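Local coordinates for lipoprotein (Mycoplasma mycoides subsp. capri, PDB 7ADK), which is probably a serine-type peptidase of the chymotrypsin-like PA clan, belonging to a mycoplasma family that includes proteases which cleave host immunoglobulin, at residues S517-L520 / K521-D524; N576-I579 / S580-N584. One frame throughout, in Å; residues are numbered along the deposited sequence.

Contact 1. Residues S517-L520 / K521-D524; sequences SSPL and KLLD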
loop_
_atom_site.group_PDB
_atom_site.type_symbol
_atom_site.label_atom_id
_atom_site.label_comp_id
_atom_site.label_asym_id
_atom_site.label_seq_id
_atom_site.Cartn_x
_atom_site.Cartn_y
_atom_site.Cartn_z
ATOM N N SER B 517 19.431 45.911 16.930
ATOM C CA SER B 517 20.776 45.500 16.460
ATOM C C SER B 517 20.983 44.013 16.126
ATOM O O SER B 517 21.730 43.704 15.199
ATOM C CB SER B 517 21.884 46.032 17.379
ATOM O OG SER B 517 22.001 45.255 18.554
ATOM N N SER B 518 20.292 43.083 16.781
ATOM C CA SER B 518 20.298 41.655 16.425
ATOM C C SER B 518 19.658 41.217 15.079
ATOM O O SER B 518 19.986 40.100 14.663
ATOM C CB SER B 518 19.669 40.861 17.566
ATOM O OG SER B 518 20.448 40.955 18.728
ATOM N N PRO B 519 18.760 41.967 14.387
ATOM C CA PRO B 519 18.082 41.505 13.167
ATOM C C PRO B 519 18.991 41.316 11.947
ATOM O O PRO B 519 20.199 41.524 11.985
ATOM C CB PRO B 519 16.999 42.546 12.855
ATOM C CG PRO B 519 16.784 43.279 14.161
ATOM C CD PRO B 519 18.164 43.231 14.787
ATOM N N LEU B 520 18.372 40.950 10.819
ATOM C CA LEU B 520 19.038 40.876 9.517
ATOM C C LEU B 520 18.427 41.744 8.412
ATOM O O LEU B 520 19.117 42.029 7.445
ATOM C CB LEU B 520 19.156 39.403 9.116
ATOM C CG LEU B 520 17.834 38.642 8.939
ATOM C CD1 LEU B 520 17.147 38.928 7.615
ATOM C CD2 LEU B 520 18.146 37.161 9.019
ATOM N N LYS B 521 17.181 42.219 8.532
ATOM C CA LYS B 521 16.493 42.958 7.454
ATOM C C LYS B 521 17.135 44.314 7.113
ATOM O O LYS B 521 17.230 44.681 5.947
ATOM C CB LYS B 521 15.014 43.138 7.821
ATOM C CG LYS B 521 14.153 41.878 7.644
ATOM C CD LYS B 521 13.996 41.368 6.204
ATOM C CE LYS B 521 13.699 42.422 5.118
ATOM N NZ LYS B 521 12.470 43.219 5.364
ATOM N N LEU B 522 17.664 45.018 8.112
ATOM C CA LEU B 522 18.464 46.237 7.957
ATOM C C LEU B 522 19.798 46.036 7.192
ATOM O O LEU B 522 20.482 47.012 6.896
ATOM C CB LEU B 522 18.654 46.880 9.345
ATOM C CG LEU B 522 19.547 46.091 10.325
ATOM C CD1 LEU B 522 20.945 46.677 10.458
ATOM C CD2 LEU B 522 18.950 46.073 11.724
ATOM N N LEU B 523 20.170 44.786 6.877
ATOM C CA LEU B 523 21.360 44.417 6.100
ATOM C C LEU B 523 21.081 44.194 4.605
ATOM O O LEU B 523 22.024 44.104 3.833
ATOM C CB LEU B 523 22.051 43.190 6.740
ATOM C CG LEU B 523 22.268 43.256 8.261
ATOM C CD1 LEU B 523 22.889 41.960 8.764
ATOM C CD2 LEU B 523 23.153 44.424 8.671
ATOM N N ASP B 524 19.829 44.121 4.147
ATOM C CA ASP B 524 19.502 44.027 2.714
ATOM C C ASP B 524 19.904 45.303 1.938
ATOM O O ASP B 524 19.549 46.408 2.340
ATOM C CB ASP B 524 18.000 43.742 2.542
ATOM C CG ASP B 524 17.578 42.293 2.828
ATOM O OD1 ASP B 524 18.143 41.369 2.203
ATOM O OD2 ASP B 524 16.616 42.077 3.597
#
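Pro519 and Leu522 meet three residues apart at the entrance to a short 3-10 turn, CB of the proline ring lying 4.2 Å from CD2 of Leu522. Just before them, Ser518 ties the approach to the turn to another part of the chain through a hydrogen bond from its OG to Asp817. Leu520 supplies the polar link: its carbonyl O accepts the N-H of Leu523 at 3.0 Å, with an N-H...O angle of 153°. The donor stands well above the carbonyl plane, 51° out of it, as suits the tight i to i+3 spacing. The next bond has the same spacing, Asp524 N giving to Lys521 O at 3.2 Å, and together the two make the 3-10 turn. The Leu520 side chain starts away from residues 521-524 (chi1 62°, CG between backbone N and carbonyl carbon), yet its CD1 stays 3.4 Å from Lys521 N; the side chain is buried against Tyr743 and Tyr803. Leu523 points toward residues 517-520, its CB 3.2 Å from Leu520 O, and also touches Phe240. Lys521 bends at three successive torsions to carry NZ to the carbonyl oxygens of Tyr531 and Ala534. The turn is thus set by backbone bonds, while Leu520 goes to a tyrosine-lined site and Lys521 to carbonyls that would favour a charged ammonium.

Contact 2. Residues N576-I579 / S580-N584; sequences NKLI and SKITN
Ser580 and Asn576 stand one turn apart on the α-helix 575-582, and both the hydroxyl and the amide of the serine give to the same carbonyl. Ser580 OG lies 2.9 Å from Asn576 O, while Ser580 N reaches it at 3.2 Å. The hydroxyl stays close to the carbonyl plane, tilted 16°; the amide comes from well above it. What swings OG back toward the preceding turn is chi1 of -59°, which sets it beside its own backbone N. Regular i to i+4 bonds follow, Lys581 N to Lys577 O and Ile582 N to Leu578 O, each 2.9 Å long. On the flank that carries Leu578 and Ile582, the two side chains run at a slant to each other, CG of Leu578 meeting CD1 of Ile582 at 4.2 Å. Ile579 is buried against Phe443, Phe547 and Leu551, and Thr583 also packs on Phe443. Lys581 bends away to a salt bridge with Glu470, and Lys577 turns back along the chain to one with Glu574. Arg466 donates to the carbonyls of Lys581 and Ile582 in the last turn; beyond it, Asn584 binds the backbone of Leu467 and Ser469 through its side-chain amide. Thr583, the first residue to leave helical geometry, also puts two donors on one carbonyl, but from a different rotamer: with chi1 at 65°, OG1 sits between its backbone N and carbonyl carbon, and OG1 at 2.8 Å and N at 3.0 Å bind Ile579 O from opposite faces of its carbonyl plane.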
loop_
_atom_site.group_PDB
_atom_site.type_symbol
_atom_site.label_atom_id
_atom_site.label_comp_id
_atom_site.label_asym_id
_atom_site.label_seq_id
_atom_site.Cartn_x
_atom_site.Cartn_y
_atom_site.Cartn_z
ATOM N N ASN B 576 -12.003 11.387 32.459
ATOM C CA ASN B 576 -10.578 11.264 32.791
ATOM C C ASN B 576 -9.944 10.035 32.120
ATOM O O ASN B 576 -8.784 10.078 31.701
ATOM C CB ASN B 576 -10.395 11.220 34.316
ATOM C CG ASN B 576 -10.664 12.515 35.060
ATOM O OD1 ASN B 576 -10.429 12.618 36.253
ATOM N ND2 ASN B 576 -11.085 13.571 34.415
ATOM N N LYS B 577 -10.704 8.948 31.966
ATOM C CA LYS B 577 -10.265 7.776 31.203
ATOM C C LYS B 577 -10.294 8.020 29.701
ATOM O O LYS B 577 -9.372 7.617 29.013
ATOM C CB LYS B 577 -11.089 6.547 31.588
ATOM C CG LYS B 577 -10.727 6.050 32.986
ATOM C CD LYS B 577 -11.299 4.668 33.305
ATOM C CE LYS B 577 -12.820 4.605 33.386
ATOM N NZ LYS B 577 -13.359 5.281 34.572
ATOM N N LEU B 578 -11.278 8.736 29.183
ATOM C CA LEU B 578 -11.351 9.080 27.773
ATOM C C LEU B 578 -10.220 10.028 27.361
ATOM O O LEU B 578 -9.604 9.804 26.335
ATOM C CB LEU B 578 -12.725 9.612 27.429
ATOM C CG LEU B 578 -13.028 9.910 25.996
ATOM C CD1 LEU B 578 -12.794 8.853 25.104
ATOM C CD2 LEU B 578 -14.363 10.331 25.785
ATOM N N ILE B 579 -9.843 11.010 28.182
ATOM C CA ILE B 579 -8.662 11.854 27.922
ATOM C C ILE B 579 -7.372 11.031 27.960
ATOM O O ILE B 579 -6.475 11.248 27.148
ATOM C CB ILE B 579 -8.620 13.073 28.870
ATOM C CG1 ILE B 579 -9.779 14.019 28.508
ATOM C CG2 ILE B 579 -7.290 13.829 28.789
ATOM C CD1 ILE B 579 -10.029 15.151 29.497
ATOM N N SER B 580 -7.283 10.041 28.836
ATOM C CA SER B 580 -6.131 9.147 28.872
ATOM C C SER B 580 -6.062 8.227 27.657
ATOM O O SER B 580 -4.986 8.081 27.106
ATOM C CB SER B 580 -6.107 8.338 30.159
ATOM O OG SER B 580 -6.053 9.196 31.273
ATOM N N LYS B 581 -7.181 7.686 27.164
ATOM C CA LYS B 581 -7.231 6.903 25.916
ATOM C C LYS B 581 -6.973 7.755 24.671
ATOM O O LYS B 581 -6.320 7.276 23.753
ATOM C CB LYS B 581 -8.566 6.149 25.811
ATOM C CG LYS B 581 -8.723 5.010 26.822
ATOM C CD LYS B 581 -7.812 3.793 26.608
ATOM C CE LYS B 581 -8.152 2.985 25.354
ATOM N NZ LYS B 581 -7.348 1.757 25.273
ATOM N N ILE B 582 -7.363 9.027 24.628
ATOM C CA ILE B 582 -7.002 9.981 23.568
ATOM C C ILE B 582 -5.491 10.236 23.541
ATOM O O ILE B 582 -4.830 10.083 22.514
ATOM C CB ILE B 582 -7.792 11.306 23.744
ATOM C CG1 ILE B 582 -9.267 11.101 23.366
ATOM C CG2 ILE B 582 -7.224 12.425 22.871
ATOM C CD1 ILE B 582 -10.221 12.174 23.889
ATOM N N THR B 583 -4.917 10.614 24.690
ATOM C CA THR B 583 -3.528 11.080 24.823
ATOM C C THR B 583 -2.511 9.956 25.041
ATOM O O THR B 583 -1.407 10.241 25.498
ATOM C CB THR B 583 -3.376 12.163 25.907
ATOM O OG1 THR B 583 -3.658 11.662 27.192
ATOM C CG2 THR B 583 -4.283 13.353 25.609
ATOM N N ASN B 584 -2.861 8.690 24.780
ATOM C CA ASN B 584 -2.034 7.499 25.040
ATOM C C ASN B 584 -1.400 7.505 26.445
ATOM O O ASN B 584 -0.280 7.050 26.666
ATOM C CB ASN B 584 -1.012 7.330 23.918
ATOM C CG ASN B 584 -1.494 6.590 22.690
ATOM O OD1 ASN B 584 -2.153 5.579 22.767
ATOM N ND2 ASN B 584 -1.086 6.995 21.518
#

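Overall arrangement
Contacts 1 and 2 are far apart, their centres 47 Å from each other and their nearest atoms about 37 Å, and they follow one another along the chain. Residues 517-524 lie in the connection from strand 503-507 of the antiparallel sheet to strand 535-537 of the mixed sheet, and pack on strand 737-747 of the latter. Residues 576-584 cover the antiparallel sheet instead, against strands 442-447 and 461-467. The two sheets are consistent with the paired β-domains of a PA-clan peptidase, so the two contacts probably belong to different β-domains. They lie 27 and 29 Å from the chain centre, measured centre to centre.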